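CRISPR-associated endonuclease Cas3-HD (Methanocaldococcus jannaschii, PDB 3S4L) is an HD-family nuclease of CRISPR interference that cleaves single-stranded DNA with magnesium and single-stranded RNA without added cations. Local coordinates at residues A[42-46]-A[47-51]; A[206-209]-A[210-214]. All blocks are in the same frame, centred on the assembly; numbering follows the deposited sequence.

Contact 1: A[42-46]-A[47-51]; sequences ALEAL and NIKLD
Ile48 N donates to Leu43 O at 2.8 Å, with an N-H...O angle of 149°. This six-to-one bond marks a Schellman motif, the classic way to leave an alpha helix. Here it leads the chain out of helix 36-43 and toward helix 52-65. The inner bond of the motif is weak: Asn47 N to Glu44 O is 3.4 Å. Asn47 makes the reversal with left-handed backbone angles (phi 48°).

Leu43 O takes two donors. Leu46 N also donates to Leu43 O, at 3.1 Å, and the two N-H groups reach it from opposite faces of its carbonyl plane. One residue earlier, Ala45 N donates to Ala42 O at 2.9 Å. Ile48 O receives a CA-H contact from Glu44, with Glu44 CA 3.5 Å from Ile48 O. Further on, Asp51 is the N-cap of helix 52-65, and its OD1 accepts from Lys54 N.

On the outer side Glu44 and Lys49 approach without pairing. Glu44 OE2 lies 5.0 Å from Lys49 NZ, and its closer neighbours are carbons of the lysine chain. Glu44 OE2 also has a long, weak ion pair with Lys40.

The inner side is apolar. Ile48 CG1 stands anti to its own carbonyl carbon, which brings it alongside Leu46 CB. Leu43 and Ile48, the pair joined by the six-to-one bond, also pack through their CB atoms. Both are buried. Helix 110-121 meets this side through Leu112 and Ile115. Leu43 CD1 also reaches across the turn to Leu50 CD1, 3.9 Å away.

Contact 2: A[206-209]-A[210-214]; sequences FIVG and TLLLP
Val208 and Leu212 lie side by side, one turn apart on helix 204-215 of the mostly helical HD domain, and point the same way. Val208 CG1 and Leu212 CD2 are only 3.5 Å apart, tighter than usual for two methyl groups. Val208 CG1 is anti to the backbone N (chi1 171°), which carries this methyl forward along the helix to the leucine. On another side of the helix, Ile207 CD1 meets Leu211 CG more loosely, at 4.3 Å.

The backbone sets this spacing. Leu211 N donates to Ile207 O at 2.9 Å. Leu212 N donates to Val208 O at 2.8 Å. Each of these i to i+4 bonds therefore joins the same two residues as an apolar side-chain pair. The turn at Phe206 and Thr210 is modelled too tightly, and its detail is doubtful. At the far end, Leu213 CD1 comes within 3.3 Å of Gly209 O. The helix kinks at Pro214, whose N makes no bond to the preceding turn.

Leu211 and Leu212 are buried against three helices and a loop: Leu211 touches Ile115 and Thr119 of helix 110-121, Ile39 of helix 36-43 and Phe58 of helix 52-65. Leu212 packs on Thr119, Ile127 and His123, its side chain about 4 Å from that of His123, a ligand of the catalytic metal, and about 8 Å from a bound calcium ion. Leu212 thus offers His123 a hydrocarbon surface, a second-shell contact that is apolar and supplies no polar group to the metal site.

Overall arrangement
The two contacts follow in series along the chain, with centres 13 Å apart. Contact 1 is a helix exit near the surface, about 19 Å from the centre of the chain. Contact 2 is a largely buried stretch of helix, about 13 Å from it. Contact 1 mixes backbone capping, charged groups and apolar residues. Contact 2 combines regular helix bonds with mostly hydrocarbon packing, and it alone borders the metal site, through Leu212 against His123. They touch directly through Ile207: its CG1 lies 3.6 Å from Leu46 CD1, and its CD1 lies 3.7 Å from Ala42 CB. Both also pack against Ile115 of helix 110-121, so helices 36-43, 110-121 and 204-215 share one apolar interface.

Contact 1: A[42-46]-A[47-51]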
loop_
_atom_site.group_PDB
_atom_site.type_symbol
_atom_site.label_atom_id
_atom_site.label_comp_id
_atom_site.label_asym_id
_atom_site.label_seq_id
_atom_site.Cartn_x
_atom_site.Cartn_y
_atom_site.Cartn_z
ATOM N N ALA A 42 14.776 5.778 11.030
ATOM C CA ALA A 42 13.405 6.123 11.377
ATOM C C ALA A 42 12.702 4.899 11.945
ATOM O O ALA A 42 12.071 4.983 12.994
ATOM C CB ALA A 42 12.656 6.642 10.151
ATOM N N LEU A 43 12.806 3.773 11.236
ATOM C CA LEU A 43 12.322 2.485 11.738
ATOM C C LEU A 43 12.917 2.163 13.103
ATOM O O LEU A 43 12.278 1.536 13.942
ATOM C CB LEU A 43 12.652 1.352 10.769
ATOM C CG LEU A 43 11.817 1.324 9.497
ATOM C CD1 LEU A 43 12.254 0.184 8.602
ATOM C CD2 LEU A 43 10.319 1.234 9.843
ATOM N N GLU A 44 14.140 2.622 13.315
ATOM C CA GLU A 44 14.889 2.316 14.519
ATOM C C GLU A 44 14.387 3.157 15.686
ATOM O O GLU A 44 14.689 2.879 16.857
ATOM C CB GLU A 44 16.380 2.570 14.267
ATOM C CG GLU A 44 17.327 1.841 15.201
ATOM C CD GLU A 44 18.736 1.737 14.625
ATOM O OE1 GLU A 44 19.441 2.772 14.570
ATOM O OE2 GLU A 44 19.130 0.621 14.212
ATOM N N ALA A 45 13.621 4.192 15.354
ATOM C CA ALA A 45 13.058 5.076 16.362
ATOM C C ALA A 45 11.649 4.604 16.716
ATOM O O ALA A 45 10.951 5.231 17.509
ATOM C CB ALA A 45 13.046 6.507 15.864
ATOM N N LEU A 46 11.242 3.498 16.097
ATOM C CA LEU A 46 10.048 2.764 16.498
ATOM C C LEU A 46 10.476 1.396 17.024
ATOM O O LEU A 46 9.697 0.442 17.024
ATOM C CB LEU A 46 9.095 2.592 15.314
ATOM C CG LEU A 46 8.625 3.860 14.592
ATOM C CD1 LEU A 46 7.451 3.537 13.687
ATOM C CD2 LEU A 46 8.247 4.928 15.592
ATOM N N ASN A 47 11.730 1.314 17.461
ATOM C CA ASN A 47 12.354 0.049 17.868
ATOM C C ASN A 47 12.161 -1.100 16.872
ATOM O O ASN A 47 11.960 -2.251 17.254
ATOM C CB ASN A 47 11.895 -0.390 19.259
ATOM C CG ASN A 47 12.871 -1.354 19.917
ATOM O OD1 ASN A 47 14.095 -1.211 19.786
ATOM N ND2 ASN A 47 12.336 -2.342 20.627
ATOM N N ILE A 48 12.226 -0.780 15.593
ATOM C CA ILE A 48 12.206 -1.798 14.560
ATOM C C ILE A 48 13.609 -1.859 13.967
ATOM O O ILE A 48 14.096 -0.864 13.423
ATOM C CB ILE A 48 11.181 -1.458 13.474
ATOM C CG1 ILE A 48 9.786 -1.292 14.099
ATOM C CG2 ILE A 48 11.176 -2.529 12.419
ATOM C CD1 ILE A 48 8.690 -1.068 13.082
ATOM N N LYS A 49 14.265 -3.011 14.102
ATOM C CA LYS A 49 15.658 -3.144 13.678
ATOM C C LYS A 49 15.821 -3.955 12.376
ATOM O O LYS A 49 15.585 -5.169 12.340
ATOM C CB LYS A 49 16.497 -3.747 14.807
ATOM C CG LYS A 49 17.815 -3.045 15.057
ATOM C CD LYS A 49 17.947 -2.660 16.527
ATOM C CE LYS A 49 19.381 -2.299 16.899
ATOM N NZ LYS A 49 20.299 -3.470 16.776
ATOM N N LEU A 50 16.208 -3.262 11.309
ATOM C CA LEU A 50 16.400 -3.865 9.992
ATOM C C LEU A 50 17.729 -3.386 9.446
ATOM O O LEU A 50 18.033 -2.193 9.539
ATOM C CB LEU A 50 15.305 -3.401 9.023
ATOM C CG LEU A 50 13.875 -3.940 9.091
ATOM C CD1 LEU A 50 13.142 -3.538 7.822
ATOM C CD2 LEU A 50 13.881 -5.449 9.244
ATOM N N ASP A 51 18.523 -4.284 8.868
ATOM C CA ASP A 51 19.770 -3.848 8.219
ATOM C C ASP A 51 19.446 -3.192 6.864
ATOM O O ASP A 51 18.287 -3.174 6.451
ATOM C CB ASP A 51 20.785 -4.999 8.071
ATOM C CG ASP A 51 20.264 -6.143 7.190
ATOM O OD1 ASP A 51 19.289 -5.929 6.446
ATOM O OD2 ASP A 51 20.834 -7.257 7.232
#

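Contact 2: A[206-209]-A[210-214]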
loop_
_atom_site.group_PDB
_atom_site.type_symbol
_atom_site.label_atom_id
_atom_site.label_comp_id
_atom_site.label_asym_id
_atom_site.label_seq_id
_atom_site.Cartn_x
_atom_site.Cartn_y
_atom_site.Cartn_z
ATOM N N PHE A 206 6.075 11.724 11.062
ATOM C CA PHE A 206 7.446 11.832 10.580
ATOM C C PHE A 206 7.943 10.488 10.032
ATOM O O PHE A 206 8.673 10.452 9.038
ATOM C CB PHE A 206 8.363 12.397 11.687
ATOM C CG PHE A 206 9.584 11.552 11.984
ATOM C CD1 PHE A 206 10.835 11.921 11.499
ATOM C CD2 PHE A 206 9.487 10.408 12.765
ATOM C CE1 PHE A 206 11.961 11.155 11.773
ATOM C CE2 PHE A 206 10.610 9.635 13.041
ATOM C CZ PHE A 206 11.849 10.012 12.544
ATOM N N ILE A 207 7.531 9.386 10.656
ATOM C CA ILE A 207 7.970 8.060 10.197
ATOM C C ILE A 207 7.247 7.639 8.917
ATOM O O ILE A 207 7.894 7.327 7.902
ATOM C CB ILE A 207 7.857 6.986 11.306
ATOM C CG1 ILE A 207 7.874 5.580 10.708
ATOM C CG2 ILE A 207 6.614 7.182 12.108
ATOM C CD1 ILE A 207 9.277 5.092 10.358
ATOM N N VAL A 208 5.915 7.660 8.957
ATOM C CA VAL A 208 5.111 7.550 7.744
ATOM C C VAL A 208 5.579 8.576 6.725
ATOM O O VAL A 208 5.740 8.269 5.540
ATOM C CB VAL A 208 3.620 7.826 8.022
ATOM C CG1 VAL A 208 2.844 7.934 6.711
ATOM C CG2 VAL A 208 3.033 6.766 8.918
ATOM N N GLY A 209 5.782 9.805 7.193
ATOM C CA GLY A 209 6.279 10.872 6.344
ATOM C C GLY A 209 7.604 10.509 5.709
ATOM O O GLY A 209 7.840 10.801 4.543
ATOM N N THR A 210 8.464 9.844 6.476
ATOM C CA THR A 210 9.775 9.397 5.980
ATOM C C THR A 210 9.658 8.287 4.930
ATOM O O THR A 210 10.348 8.310 3.912
ATOM C CB THR A 210 10.657 8.870 7.150
ATOM O OG1 THR A 210 10.692 9.838 8.205
ATOM C CG2 THR A 210 12.078 8.571 6.685
ATOM N N LEU A 211 8.800 7.301 5.178
ATOM C CA LEU A 211 8.656 6.205 4.224
ATOM C C LEU A 211 7.984 6.710 2.952
ATOM O O LEU A 211 8.260 6.221 1.855
ATOM C CB LEU A 211 7.873 5.030 4.832
ATOM C CG LEU A 211 8.412 4.444 6.146
ATOM C CD1 LEU A 211 7.608 3.222 6.589
ATOM C CD2 LEU A 211 9.858 4.090 6.024
ATOM N N LEU A 212 7.104 7.695 3.107
ATOM C CA LEU A 212 6.370 8.275 1.981
ATOM C C LEU A 212 7.245 8.885 0.853
ATOM O O LEU A 212 7.015 8.610 -0.333
ATOM C CB LEU A 212 5.387 9.324 2.510
ATOM C CG LEU A 212 3.893 9.127 2.255
ATOM C CD1 LEU A 212 3.640 7.756 1.642
ATOM C CD2 LEU A 212 3.073 9.337 3.545
ATOM N N LEU A 213 8.239 9.701 1.214
ATOM C CA LEU A 213 9.027 10.439 0.205
ATOM C C LEU A 213 9.508 9.593 -0.963
ATOM O O LEU A 213 9.278 9.936 -2.123
ATOM C CB LEU A 213 10.235 11.130 0.827
ATOM C CG LEU A 213 10.124 12.567 1.327
ATOM C CD1 LEU A 213 10.082 12.609 2.858
ATOM C CD2 LEU A 213 11.297 13.379 0.800
ATOM N N PRO A 214 10.193 8.483 -0.669
ATOM C CA PRO A 214 10.767 7.708 -1.772
ATOM C C PRO A 214 9.683 7.176 -2.716
ATOM O O PRO A 214 9.928 7.078 -3.928
ATOM C CB PRO A 214 11.500 6.562 -1.056
ATOM C CG PRO A 214 11.673 7.036 0.381
ATOM C CD PRO A 214 10.469 7.876 0.644
#